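UDP-L-Rhamnose Synthase (PDB 7JID) makes UDP-L-rhamnose, probably by NADPH-dependent reduction of a 4-keto sugar nucleotide as in related short-chain dehydrogenase/reductases. Local coordinates at residues L107-I112 against S137-V142; I162-T167 against R173-K178; Y182-S187 against R246-A251. All coordinates share one frame; numbering follows the deposited sequence.

Contact 1 (L107-I112 against S137-V142); sequences LGTGCI and SSYSVV. With AWU ([[(2~{R},3~{S},4~{R},5~{R})-5-[2,4-bis(oxidanylidene)pyrimidin-1-yl]-3,4-bis(oxidanyl)oxolan-2-yl]methoxy-oxidanyl-phosphoryl] [(2~{R},3~{R},4~{R},5~{R},6~{S})-6-methyl-3,4,5-tris(oxidanyl)oxan-2-yl] hydrogen phosphate), chain C.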
loop_
_atom_site.group_PDB
_atom_site.type_symbol
_atom_site.label_atom_id
_atom_site.label_comp_id
_atom_site.label_asym_id
_atom_site.label_seq_id
_atom_site.Cartn_x
_atom_site.Cartn_y
_atom_site.Cartn_z
ATOM N N LEU A 107 -3.480 -5.482 -15.246
ATOM C CA LEU A 107 -2.825 -4.445 -16.096
ATOM C C LEU A 107 -2.195 -3.407 -15.181
ATOM O O LEU A 107 -2.944 -2.653 -14.523
ATOM C CB LEU A 107 -3.817 -3.810 -17.057
ATOM C CG LEU A 107 -3.147 -3.032 -18.202
ATOM C CD1 LEU A 107 -2.140 -3.869 -18.965
ATOM C CD2 LEU A 107 -4.204 -2.512 -19.168
ATOM N N GLY A 108 -0.869 -3.507 -14.997
ATOM C CA GLY A 108 -0.095 -2.589 -14.150
ATOM C C GLY A 108 0.580 -1.518 -14.984
ATOM O O GLY A 108 0.057 -1.044 -15.986
ATOM N N THR A 109 1.746 -1.128 -14.516
ATOM C CA THR A 109 2.477 0.007 -15.100
ATOM C C THR A 109 3.977 -0.225 -15.043
ATOM O O THR A 109 4.478 -0.769 -14.040
ATOM C CB THR A 109 2.050 1.319 -14.428
ATOM O OG1 THR A 109 2.737 2.378 -15.093
ATOM C CG2 THR A 109 2.364 1.331 -12.945
ATOM N N GLY A 110 4.660 0.286 -16.078
ATOM C CA GLY A 110 6.121 0.379 -16.041
ATOM C C GLY A 110 6.580 1.770 -15.624
ATOM O O GLY A 110 7.805 1.954 -15.622
ATOM N N CYS A 111 5.689 2.654 -15.152
ATOM C CA CYS A 111 6.083 4.008 -14.652
ATOM C C CYS A 111 6.594 3.921 -13.204
ATOM O O CYS A 111 6.231 4.745 -12.387
ATOM C CB CYS A 111 4.956 4.984 -14.897
ATOM S SG CYS A 111 4.895 5.298 -16.689
ATOM N N ILE A 112 7.432 2.923 -12.917
ATOM C CA ILE A 112 8.003 2.657 -11.562
ATOM C C ILE A 112 9.520 2.710 -11.653
ATOM O O ILE A 112 10.188 2.443 -10.638
ATOM C CB ILE A 112 7.479 1.294 -11.076
ATOM C CG1 ILE A 112 7.952 0.151 -11.969
ATOM C CG2 ILE A 112 5.947 1.375 -11.016
ATOM C CD1 ILE A 112 7.482 -1.210 -11.547
ATOM N N SER A 137 6.193 10.501 -8.214
ATOM C CA SER A 137 4.741 10.786 -8.155
ATOM C C SER A 137 4.157 9.821 -7.106
ATOM O O SER A 137 4.672 8.687 -6.938
ATOM C CB SER A 137 4.044 10.658 -9.473
ATOM O OG SER A 137 4.062 9.302 -9.913
ATOM N N SER A 138 3.053 10.187 -6.488
ATOM C CA SER A 138 2.373 9.312 -5.506
ATOM C C SER A 138 1.833 8.070 -6.221
ATOM O O SER A 138 1.930 6.940 -5.660
ATOM C CB SER A 138 1.321 10.062 -4.746
ATOM O OG SER A 138 1.951 11.032 -3.897
ATOM N N TYR A 139 1.359 8.260 -7.453
ATOM C CA TYR A 139 0.912 7.148 -8.350
ATOM C C TYR A 139 2.042 6.142 -8.500
ATOM O O TYR A 139 1.891 4.918 -8.289
ATOM C CB TYR A 139 0.561 7.656 -9.737
ATOM C CG TYR A 139 0.230 6.564 -10.724
ATOM C CD1 TYR A 139 -1.010 5.931 -10.717
ATOM C CD2 TYR A 139 1.135 6.211 -11.707
ATOM C CE1 TYR A 139 -1.300 4.933 -11.635
ATOM C CE2 TYR A 139 0.843 5.222 -12.648
ATOM C CZ TYR A 139 -0.390 4.601 -12.618
ATOM O OH TYR A 139 -0.666 3.624 -13.551
ATOM N N SER A 140 3.224 6.632 -8.880
ATOM C CA SER A 140 4.352 5.747 -9.219
ATOM C C SER A 140 4.802 5.018 -7.954
ATOM O O SER A 140 5.144 3.816 -7.990
ATOM C CB SER A 140 5.487 6.461 -9.887
ATOM O OG SER A 140 5.144 6.797 -11.224
ATOM N N VAL A 141 4.751 5.710 -6.827
ATOM C CA VAL A 141 5.168 5.117 -5.526
ATOM C C VAL A 141 4.250 3.944 -5.178
ATOM O O VAL A 141 4.741 2.834 -4.938
ATOM C CB VAL A 141 5.155 6.162 -4.419
ATOM C CG1 VAL A 141 5.361 5.451 -3.084
ATOM C CG2 VAL A 141 6.262 7.184 -4.665
ATOM N N VAL A 142 2.954 4.170 -5.208
ATOM C CA VAL A 142 1.968 3.132 -4.821
ATOM C C VAL A 142 2.042 1.986 -5.831
ATOM O O VAL A 142 2.107 0.823 -5.413
ATOM C CB VAL A 142 0.563 3.728 -4.693
ATOM C CG1 VAL A 142 -0.487 2.620 -4.540
ATOM C CG2 VAL A 142 0.515 4.674 -3.514
HETATM P PA AWU C . 0.439 13.075 -18.395
HETATM O O1A AWU C . 0.610 13.908 -17.182
HETATM O O2A AWU C . -0.612 13.486 -19.411
HETATM O O3A AWU C . -0.021 11.525 -18.188
HETATM P PB AWU C . 0.194 10.600 -16.840
HETATM O O1B AWU C . 1.640 10.577 -16.287
HETATM O O2B AWU C . -0.968 10.902 -15.868
HETATM O O3B AWU C . -0.020 9.181 -17.546
HETATM C "C5'" AWU C . -0.730 5.957 -16.047
HETATM O "O5'" AWU C . -0.857 7.174 -16.759
HETATM C "C4'" AWU C . 0.188 5.016 -16.808
HETATM O "O4'" AWU C . 0.490 3.829 -16.041
HETATM C "C3'" AWU C . 1.469 5.726 -17.098
HETATM O "O3'" AWU C . 2.178 4.964 -18.040
HETATM C "C2'" AWU C . 1.266 7.086 -17.758
HETATM C "C1'" AWU C . 0.264 7.894 -17.058
HETATM N N1 AWU C . 3.781 16.323 -20.684
HETATM C C2 AWU C . 4.291 17.366 -21.438
HETATM O O2 AWU C . 5.102 17.131 -22.358
HETATM N N3 AWU C . 3.780 18.622 -21.242
HETATM C C4 AWU C . 2.908 18.895 -20.234
HETATM O O4 AWU C . 2.461 20.097 -20.136
HETATM C C5 AWU C . 2.381 17.840 -19.488
HETATM C C6 AWU C . 2.902 16.560 -19.645
HETATM C C1C AWU C . 4.288 14.935 -20.876
HETATM C C2C AWU C . 4.708 14.175 -19.618
HETATM C C3C AWU C . 4.465 12.704 -20.043
HETATM C C4C AWU C . 3.297 12.855 -20.964
HETATM C C5C AWU C . 1.970 12.373 -20.417
HETATM C "C6'" AWU C . -2.157 5.425 -15.937
HETATM O "O2'" AWU C . 0.699 6.865 -19.032
HETATM O O2C AWU C . 6.070 14.425 -19.374
HETATM O O3C AWU C . 5.539 12.222 -20.831
HETATM O O4C AWU C . 3.120 14.236 -21.252
HETATM O O5C AWU C . 1.824 12.980 -19.112
#

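Contact 2 (I162-T167 against R173-K178); sequences IRMPIT and RSFITK. With AWU ([[(2~{R},3~{S},4~{R},5~{R})-5-[2,4-bis(oxidanylidene)pyrimidin-1-yl]-3,4-bis(oxidanyl)oxolan-2-yl]methoxy-oxidanyl-phosphoryl] [(2~{R},3~{R},4~{R},5~{R},6~{S})-6-methyl-3,4,5-tris(oxidanyl)oxan-2-yl] hydrogen phosphate), chain C.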
loop_
_atom_site.group_PDB
_atom_site.type_symbol
_atom_site.label_atom_id
_atom_site.label_comp_id
_atom_site.label_asym_id
_atom_site.label_seq_id
_atom_site.Cartn_x
_atom_site.Cartn_y
_atom_site.Cartn_z
ATOM N N ILE A 162 2.394 -1.781 -18.703
ATOM C CA ILE A 162 2.250 -0.875 -19.873
ATOM C C ILE A 162 2.792 0.499 -19.464
ATOM O O ILE A 162 2.845 0.795 -18.258
ATOM C CB ILE A 162 0.810 -0.807 -20.393
ATOM C CG1 ILE A 162 -0.155 -0.316 -19.310
ATOM C CG2 ILE A 162 0.421 -2.152 -20.992
ATOM C CD1 ILE A 162 -1.427 0.259 -19.905
ATOM N N ARG A 163 3.102 1.288 -20.455
ATOM C CA ARG A 163 3.415 2.711 -20.222
ATOM C C ARG A 163 2.788 3.565 -21.292
ATOM O O ARG A 163 2.786 3.162 -22.475
ATOM C CB ARG A 163 4.916 2.955 -20.226
ATOM C CG ARG A 163 5.654 2.170 -19.169
ATOM C CD ARG A 163 7.129 2.546 -19.078
ATOM N NE ARG A 163 7.296 3.890 -18.532
ATOM C CZ ARG A 163 7.945 4.919 -19.078
ATOM N NH1 ARG A 163 8.344 4.894 -20.329
ATOM N NH2 ARG A 163 8.077 6.035 -18.404
ATOM N N MET A 164 2.439 4.792 -20.933
ATOM C CA MET A 164 2.074 5.843 -21.922
ATOM C C MET A 164 1.242 5.240 -23.053
ATOM O O MET A 164 1.542 5.368 -24.261
ATOM C CB MET A 164 3.341 6.471 -22.493
ATOM C CG MET A 164 4.177 7.050 -21.356
ATOM S SD MET A 164 5.784 7.613 -21.873
ATOM C CE MET A 164 6.278 8.541 -20.425
ATOM N N PRO A 165 0.117 4.562 -22.716
ATOM C CA PRO A 165 -0.636 3.860 -23.740
ATOM C C PRO A 165 -1.205 4.761 -24.840
ATOM O O PRO A 165 -1.632 5.892 -24.562
ATOM C CB PRO A 165 -1.801 3.213 -22.991
ATOM C CG PRO A 165 -1.846 3.891 -21.658
ATOM C CD PRO A 165 -0.417 4.352 -21.365
ATOM N N ILE A 166 -1.131 4.267 -26.086
ATOM C CA ILE A 166 -1.523 4.976 -27.335
ATOM C C ILE A 166 -2.603 4.168 -28.058
ATOM O O ILE A 166 -2.502 2.946 -28.062
ATOM C CB ILE A 166 -0.298 5.149 -28.231
ATOM C CG1 ILE A 166 0.732 6.119 -27.636
ATOM C CG2 ILE A 166 -0.687 5.576 -29.645
ATOM C CD1 ILE A 166 2.106 5.927 -28.200
ATOM N N THR A 167 -3.632 4.835 -28.542
ATOM C CA THR A 167 -4.590 4.233 -29.493
ATOM C C THR A 167 -4.616 5.050 -30.777
ATOM O O THR A 167 -4.323 6.268 -30.722
ATOM C CB THR A 167 -5.982 4.120 -28.862
ATOM O OG1 THR A 167 -6.377 5.421 -28.403
ATOM C CG2 THR A 167 -6.013 3.083 -27.757
ATOM N N ARG A 173 -7.476 9.950 -22.740
ATOM C CA ARG A 173 -6.514 9.076 -22.026
ATOM C C ARG A 173 -5.292 8.724 -22.905
ATOM O O ARG A 173 -4.241 8.333 -22.330
ATOM C CB ARG A 173 -7.215 7.789 -21.569
ATOM C CG ARG A 173 -8.351 7.959 -20.557
ATOM C CD ARG A 173 -7.918 8.128 -19.100
ATOM N NE ARG A 173 -7.523 9.503 -18.792
ATOM C CZ ARG A 173 -8.357 10.537 -18.678
ATOM N NH1 ARG A 173 -9.659 10.370 -18.846
ATOM N NH2 ARG A 173 -7.897 11.746 -18.381
ATOM N N SER A 174 -5.417 8.799 -24.233
ATOM C CA SER A 174 -4.382 8.355 -25.195
ATOM C C SER A 174 -3.195 9.323 -25.199
ATOM O O SER A 174 -3.374 10.539 -25.281
ATOM C CB SER A 174 -4.920 8.186 -26.574
ATOM O OG SER A 174 -3.886 7.857 -27.476
ATOM N N PHE A 175 -1.985 8.792 -25.084
ATOM C CA PHE A 175 -0.757 9.624 -24.959
ATOM C C PHE A 175 -0.685 10.636 -26.110
ATOM O O PHE A 175 -0.316 11.782 -25.860
ATOM C CB PHE A 175 0.467 8.707 -24.922
ATOM C CG PHE A 175 1.795 9.395 -24.846
ATOM C CD1 PHE A 175 2.369 9.660 -23.611
ATOM C CD2 PHE A 175 2.479 9.718 -26.011
ATOM C CE1 PHE A 175 3.629 10.237 -23.565
ATOM C CE2 PHE A 175 3.721 10.353 -25.955
ATOM C CZ PHE A 175 4.280 10.601 -24.730
ATOM N N ILE A 176 -0.944 10.229 -27.352
ATOM C CA ILE A 176 -0.825 11.131 -28.528
ATOM C C ILE A 176 -1.876 12.234 -28.395
ATOM O O ILE A 176 -1.501 13.425 -28.570
ATOM C CB ILE A 176 -0.938 10.370 -29.851
ATOM C CG1 ILE A 176 0.246 9.417 -30.023
ATOM C CG2 ILE A 176 -1.089 11.340 -31.010
ATOM C CD1 ILE A 176 0.326 8.727 -31.370
ATOM N N THR A 177 -3.118 11.895 -28.054
ATOM C CA THR A 177 -4.163 12.948 -27.848
ATOM C C THR A 177 -3.649 13.955 -26.818
ATOM O O THR A 177 -3.787 15.209 -27.012
ATOM C CB THR A 177 -5.505 12.359 -27.406
ATOM O OG1 THR A 177 -5.770 11.281 -28.302
ATOM C CG2 THR A 177 -6.612 13.393 -27.445
ATOM N N LYS A 178 -3.131 13.448 -25.716
ATOM C CA LYS A 178 -2.659 14.326 -24.626
ATOM C C LYS A 178 -1.547 15.227 -25.154
ATOM O O LYS A 178 -1.671 16.460 -24.957
ATOM C CB LYS A 178 -2.263 13.487 -23.398
ATOM C CG LYS A 178 -3.499 12.936 -22.702
ATOM C CD LYS A 178 -3.317 12.470 -21.303
ATOM C CE LYS A 178 -2.428 11.267 -21.258
ATOM N NZ LYS A 178 -2.146 10.885 -19.854
HETATM P PA AWU C . 0.439 13.075 -18.395
HETATM O O1A AWU C . 0.610 13.908 -17.182
HETATM O O2A AWU C . -0.612 13.486 -19.411
HETATM O O3A AWU C . -0.021 11.525 -18.188
HETATM P PB AWU C . 0.194 10.600 -16.840
HETATM O O1B AWU C . 1.640 10.577 -16.287
HETATM O O2B AWU C . -0.968 10.902 -15.868
HETATM O O3B AWU C . -0.020 9.181 -17.546
HETATM C "C5'" AWU C . -0.730 5.957 -16.047
HETATM O "O5'" AWU C . -0.857 7.174 -16.759
HETATM C "C4'" AWU C . 0.188 5.016 -16.808
HETATM O "O4'" AWU C . 0.490 3.829 -16.041
HETATM C "C3'" AWU C . 1.469 5.726 -17.098
HETATM O "O3'" AWU C . 2.178 4.964 -18.040
HETATM C "C2'" AWU C . 1.266 7.086 -17.758
HETATM C "C1'" AWU C . 0.264 7.894 -17.058
HETATM N N1 AWU C . 3.781 16.323 -20.684
HETATM C C2 AWU C . 4.291 17.366 -21.438
HETATM O O2 AWU C . 5.102 17.131 -22.358
HETATM N N3 AWU C . 3.780 18.622 -21.242
HETATM C C4 AWU C . 2.908 18.895 -20.234
HETATM O O4 AWU C . 2.461 20.097 -20.136
HETATM C C5 AWU C . 2.381 17.840 -19.488
HETATM C C6 AWU C . 2.902 16.560 -19.645
HETATM C C1C AWU C . 4.288 14.935 -20.876
HETATM C C2C AWU C . 4.708 14.175 -19.618
HETATM C C3C AWU C . 4.465 12.704 -20.043
HETATM C C4C AWU C . 3.297 12.855 -20.964
HETATM C C5C AWU C . 1.970 12.373 -20.417
HETATM C "C6'" AWU C . -2.157 5.425 -15.937
HETATM O "O2'" AWU C . 0.699 6.865 -19.032
HETATM O O2C AWU C . 6.070 14.425 -19.374
HETATM O O3C AWU C . 5.539 12.222 -20.831
HETATM O O4C AWU C . 3.120 14.236 -21.252
HETATM O O5C AWU C . 1.824 12.980 -19.112
HETATM O O HOH W 1 -1.790 7.353 -22.088
HETATM O O HOH W 2 -4.239 9.019 -29.789
#

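Contact 3 (Y182-S187 against R246-A251); sequences YSRICS and REQQLA. With AWU ([[(2~{R},3~{S},4~{R},5~{R})-5-[2,4-bis(oxidanylidene)pyrimidin-1-yl]-3,4-bis(oxidanyl)oxolan-2-yl]methoxy-oxidanyl-phosphoryl] [(2~{R},3~{R},4~{R},5~{R},6~{S})-6-methyl-3,4,5-tris(oxidanyl)oxan-2-yl] hydrogen phosphate), chain C; EDO (1,2-ethanediol), chain J; EDO (1,2-ethanediol), chain I.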
loop_
_atom_site.group_PDB
_atom_site.type_symbol
_atom_site.label_atom_id
_atom_site.label_comp_id
_atom_site.label_asym_id
_atom_site.label_seq_id
_atom_site.Cartn_x
_atom_site.Cartn_y
_atom_site.Cartn_z
ATOM N N TYR A 182 -0.977 19.727 -25.365
ATOM C CA TYR A 182 -0.099 20.381 -24.365
ATOM C C TYR A 182 0.636 21.554 -25.031
ATOM O O TYR A 182 1.228 21.363 -26.096
ATOM C CB TYR A 182 0.869 19.375 -23.728
ATOM C CG TYR A 182 0.240 18.385 -22.773
ATOM C CD1 TYR A 182 -0.903 18.681 -22.048
ATOM C CD2 TYR A 182 0.812 17.134 -22.572
ATOM C CE1 TYR A 182 -1.484 17.758 -21.185
ATOM C CE2 TYR A 182 0.225 16.196 -21.737
ATOM C CZ TYR A 182 -0.909 16.506 -21.007
ATOM O OH TYR A 182 -1.508 15.611 -20.137
ATOM N N SER A 183 0.535 22.737 -24.424
ATOM C CA SER A 183 1.205 23.996 -24.853
ATOM C C SER A 183 2.711 23.787 -24.982
ATOM O O SER A 183 3.295 24.340 -25.925
ATOM C CB SER A 183 0.916 25.123 -23.891
ATOM O OG SER A 183 -0.479 25.424 -23.897
ATOM N N ARG A 184 3.328 23.075 -24.039
ATOM C CA ARG A 184 4.780 22.820 -24.032
ATOM C C ARG A 184 5.014 21.316 -23.854
ATOM O O ARG A 184 4.251 20.686 -23.080
ATOM C CB ARG A 184 5.493 23.633 -22.942
ATOM C CG ARG A 184 5.384 25.139 -23.152
ATOM C CD ARG A 184 6.451 25.901 -22.378
ATOM N NE ARG A 184 6.116 25.843 -20.978
ATOM C CZ ARG A 184 6.935 26.094 -19.958
ATOM N NH1 ARG A 184 8.204 26.410 -20.127
ATOM N NH2 ARG A 184 6.448 25.988 -18.741
ATOM N N ILE A 185 6.037 20.823 -24.547
ATOM C CA ILE A 185 6.342 19.370 -24.632
ATOM C C ILE A 185 7.682 19.154 -23.961
ATOM O O ILE A 185 8.670 19.764 -24.373
ATOM C CB ILE A 185 6.360 18.932 -26.103
ATOM C CG1 ILE A 185 4.996 19.153 -26.776
ATOM C CG2 ILE A 185 6.846 17.504 -26.220
ATOM C CD1 ILE A 185 3.843 18.379 -26.195
ATOM N N CYS A 186 7.701 18.252 -22.977
ATOM C CA CYS A 186 8.942 17.748 -22.381
ATOM C C CYS A 186 9.334 16.503 -23.166
ATOM O O CYS A 186 8.737 15.445 -22.899
ATOM C CB CYS A 186 8.784 17.503 -20.888
ATOM S SG CYS A 186 10.317 16.960 -20.142
ATOM N N SER A 187 10.200 16.641 -24.187
ATOM C CA SER A 187 10.513 15.502 -25.088
ATOM C C SER A 187 11.602 14.618 -24.469
ATOM O O SER A 187 12.774 15.023 -24.343
ATOM C CB SER A 187 10.879 15.934 -26.496
ATOM O OG SER A 187 11.050 14.837 -27.386
ATOM N N ARG A 246 12.702 18.974 -18.304
ATOM C CA ARG A 246 12.187 18.209 -17.121
ATOM C C ARG A 246 11.952 19.147 -15.926
ATOM O O ARG A 246 10.931 19.022 -15.259
ATOM C CB ARG A 246 13.229 17.133 -16.797
ATOM C CG ARG A 246 12.845 16.230 -15.643
ATOM C CD ARG A 246 11.986 15.095 -16.103
ATOM N NE ARG A 246 11.806 14.145 -14.992
ATOM C CZ ARG A 246 12.472 13.013 -14.818
ATOM N NH1 ARG A 246 13.458 12.637 -15.622
ATOM N NH2 ARG A 246 12.159 12.254 -13.786
ATOM N N GLU A 247 12.897 20.074 -15.681
ATOM C CA GLU A 247 12.856 21.042 -14.545
ATOM C C GLU A 247 11.723 22.057 -14.766
ATOM O O GLU A 247 10.975 22.339 -13.811
ATOM C CB GLU A 247 14.237 21.698 -14.428
ATOM C CG GLU A 247 15.361 20.739 -14.058
ATOM C CD GLU A 247 15.836 19.739 -15.123
ATOM O OE1 GLU A 247 15.818 20.080 -16.364
ATOM O OE2 GLU A 247 16.141 18.558 -14.723
ATOM N N GLN A 248 11.579 22.605 -15.969
ATOM C CA GLN A 248 10.441 23.498 -16.310
ATOM C C GLN A 248 9.122 22.758 -16.071
ATOM O O GLN A 248 8.179 23.356 -15.517
ATOM C CB GLN A 248 10.526 23.964 -17.759
ATOM C CG GLN A 248 11.458 25.153 -17.948
ATOM C CD GLN A 248 11.659 25.430 -19.421
ATOM O OE1 GLN A 248 12.114 24.570 -20.164
ATOM N NE2 GLN A 248 11.267 26.623 -19.872
ATOM N N GLN A 249 9.048 21.487 -16.512
ATOM C CA GLN A 249 7.802 20.705 -16.354
ATOM C C GLN A 249 7.507 20.469 -14.862
ATOM O O GLN A 249 6.350 20.584 -14.498
ATOM C CB GLN A 249 7.953 19.369 -17.081
ATOM C CG GLN A 249 6.689 18.525 -17.020
ATOM C CD GLN A 249 6.900 17.141 -17.603
ATOM O OE1 GLN A 249 7.651 16.309 -17.067
ATOM N NE2 GLN A 249 6.324 16.938 -18.767
ATOM N N LEU A 250 8.505 20.091 -14.079
ATOM C CA LEU A 250 8.332 19.770 -12.637
ATOM C C LEU A 250 7.655 20.963 -11.965
ATOM O O LEU A 250 6.853 20.762 -11.061
ATOM C CB LEU A 250 9.684 19.433 -12.009
ATOM C CG LEU A 250 9.616 18.923 -10.567
ATOM C CD1 LEU A 250 8.847 17.616 -10.498
ATOM C CD2 LEU A 250 11.014 18.716 -10.018
ATOM N N ALA A 251 7.986 22.193 -12.385
ATOM C CA ALA A 251 7.477 23.406 -11.711
ATOM C C ALA A 251 5.987 23.630 -11.954
ATOM O O ALA A 251 5.328 24.271 -11.092
ATOM C CB ALA A 251 8.287 24.594 -12.152
HETATM P PA AWU C . 0.439 13.075 -18.395
HETATM O O1A AWU C . 0.610 13.908 -17.182
HETATM O O2A AWU C . -0.612 13.486 -19.411
HETATM O O3A AWU C . -0.021 11.525 -18.188
HETATM P PB AWU C . 0.194 10.600 -16.840
HETATM O O1B AWU C . 1.640 10.577 -16.287
HETATM O O2B AWU C . -0.968 10.902 -15.868
HETATM O O3B AWU C . -0.020 9.181 -17.546
HETATM C "C5'" AWU C . -0.730 5.957 -16.047
HETATM O "O5'" AWU C . -0.857 7.174 -16.759
HETATM C "C4'" AWU C . 0.188 5.016 -16.808
HETATM O "O4'" AWU C . 0.490 3.829 -16.041
HETATM C "C3'" AWU C . 1.469 5.726 -17.098
HETATM O "O3'" AWU C . 2.178 4.964 -18.040
HETATM C "C2'" AWU C . 1.266 7.086 -17.758
HETATM C "C1'" AWU C . 0.264 7.894 -17.058
HETATM N N1 AWU C . 3.781 16.323 -20.684
HETATM C C2 AWU C . 4.291 17.366 -21.438
HETATM O O2 AWU C . 5.102 17.131 -22.358
HETATM N N3 AWU C . 3.780 18.622 -21.242
HETATM C C4 AWU C . 2.908 18.895 -20.234
HETATM O O4 AWU C . 2.461 20.097 -20.136
HETATM C C5 AWU C . 2.381 17.840 -19.488
HETATM C C6 AWU C . 2.902 16.560 -19.645
HETATM C C1C AWU C . 4.288 14.935 -20.876
HETATM C C2C AWU C . 4.708 14.175 -19.618
HETATM C C3C AWU C . 4.465 12.704 -20.043
HETATM C C4C AWU C . 3.297 12.855 -20.964
HETATM C C5C AWU C . 1.970 12.373 -20.417
HETATM C "C6'" AWU C . -2.157 5.425 -15.937
HETATM O "O2'" AWU C . 0.699 6.865 -19.032
HETATM O O2C AWU C . 6.070 14.425 -19.374
HETATM O O3C AWU C . 5.539 12.222 -20.831
HETATM O O4C AWU C . 3.120 14.236 -21.252
HETATM O O5C AWU C . 1.824 12.980 -19.112
HETATM C C1 EDO J . 14.767 16.923 -20.682
HETATM O O1 EDO J . 14.949 18.007 -19.797
HETATM C C2 EDO J . 13.764 17.146 -21.783
HETATM O O2 EDO J . 14.181 17.941 -22.876
HETATM C C1 EDO I . 1.710 20.225 -29.145
HETATM O O1 EDO I . 1.929 21.465 -28.493
HETATM C C2 EDO I . 1.375 20.430 -30.588
HETATM O O2 EDO I . -0.025 20.558 -30.812
#

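Contact 1 (L107-I112 against S137-V142)
Tyr139 and Ser140, at the start of helix 138-150, meet Thr109 and Cys111, where strand 103-109 passes into a loop. The sequence matches the YxxxK signature of short-chain dehydrogenase/reductases, with Lys143 four residues after Tyr139, and Thr109 probably in the place of the family's serine or threonine. Ser137 caps the helix, its OG accepting from Ser140 N at 3.0 Å. Tyr139 has CG anti to the backbone N (chi1 174°), a torsion that carries the ring toward the strand, where the phenol meets Thr109 from the opposite direction. Thr109 CB lies 3.7 Å from Tyr139 OH, and CG2 approaches the ring obliquely. Both hydroxyls converge on one ligand atom: Tyr139 OH and Thr109 OG1 each hydrogen-bond to O4' of the rhamnose at 2.8 Å, the oxygen expected to be the carbonyl before reduction. Thr109 OG1 also closes an ST turn by accepting from Cys111 N at 3.0 Å (N-H...O 166°), which fixes its rotation beside the sugar. NADP also touches Tyr139, which thus contacts both cofactor and product, consistent with the catalytic tyrosine of the family. Ser140 follows and ties the loop after the strand to the helix: its OG donates to Cys111 O at 2.6 Å, approaching nearly in line with the carbonyl bond (C=O...O 164°).

Contact 2 (I162-T167 against R173-K178)
In the UDP-rhamnose pocket, the loop that leaves strand 157-162 passes across Ser174 and Phe175, the start of helix 175-181, roughly at right angles to them. Two hydrogen bonds clamp loop and helix start together. Phe175 N, in the first turn, donates to Pro165 O at 3.0 Å, and Thr167 N donates to Ser174 OG at 3.2 Å, almost straight at 174°. Ser174 is the N-cap residue; with OG anti to its own backbone N (chi1 176°), the hydroxyl turns to the loop and also donates to a water, 2.6 Å from OG, which in turn donates to Thr167 O. A second water donates to both Pro165 O and Arg173 O, giving the Pro165 carbonyl two donors in a buried setting. The Phe175 ring lies alongside Met164, the two side chains pointing the same way: Met164 CB comes to 3.5 Å from CD1 of Phe175, and SD stands 4.7 Å from the ring centroid, 45° off its normal, an oblique Met-aromatic contact. Further along the loop, Ile166 CG2 packs on Ile176 CD1 at 3.7 Å, and helix 277-287 adds Val284 to both isoleucines. The ligand is held from both segments. Met164 N donates to O3' of the rhamnose at 2.9 Å, while Lys178 NZ, on the helix, reaches the diphosphate bridging oxygen O3A at 2.8 Å and also O2A; its charge probably offsets that of the diphosphate. Placed after a strand of the Rossmann sheet, the loop and helix start form part of the nucleotide-sugar site, as in extended short-chain dehydrogenase/reductases.

Contact 3 (Y182-S187 against R246-A251)
Gln249 NE2 donates to the ribose hydroxyl oxygen O2C of UDP-rhamnose at 2.6 Å, and the same amide nitrogen rests 3.3 Å from Cys186 CB. Together, helix 246-252 and the short strand 184-185 form the uridine end of the nucleotide-sugar pocket. Gln249 reaches in with an extended chain, CG anti to its backbone N (chi1 -177°), so that the amide passes beside Cys186 to the sugar. The backbone of strand 184-185 and the residue after it pairs with the base: uracil N3 donates to Arg184 O at 2.8 Å, and Cys186 N donates to uracil O2 at 2.9 Å. This carbonyl and N-H, two residues apart, match the donor and acceptor on one edge of the ring and pair with that edge by backbone atoms alone. Tyr182 covers the base from one side, with uracil C5 3.5 Å above the phenol plane and offset toward its rim; its OH comes so close to the diphosphate oxygen O2A, in the ring plane, that the length of this hydrogen bond is doubtful. Farther out, toward solvent, the guanidinium of Arg184 and the amide of Gln248 cross nearly at right angles, planes 84° apart. Gln248 NE2 comes to 3.1 Å from Arg184 NH1 at the edge of the guanidinium, in its plane, but both are donors and no hydrogen bond forms; Gln248 OE1 accepts instead from Ser245 N. The guanidinium of Arg246 turns to Glu114 and Asp256, with which it forms salt bridges. At the start of the helix Cys186 SG packs 3.6 Å from Arg246 N, whose hydrogen goes to O1 of a 1,2-ethanediol, probably from the crystallisation liquor, 2.9 Å away.

In the fold
The three contacts follow one another along the chain, each closing before the next opens, and all touch the same UDP-rhamnose. Contact 1 lies at the C-terminal end of strand 103-109 in the six-stranded parallel Rossmann sheet; contact 2 begins at the end of the neighbouring strand 157-162, their centres about 15 Å apart. They touch directly, with Gly110 N probably bonded to Ile162 O. Contact 3, about 17 Å from contact 2 and 20 Å from contact 1 between centres, lies beyond the sheet, where helix 175-181 leads into strand 184-185. The ligand thus runs from the rhamnose, met by contacts 1 and 2, through the diphosphate to the uracil at contact 3.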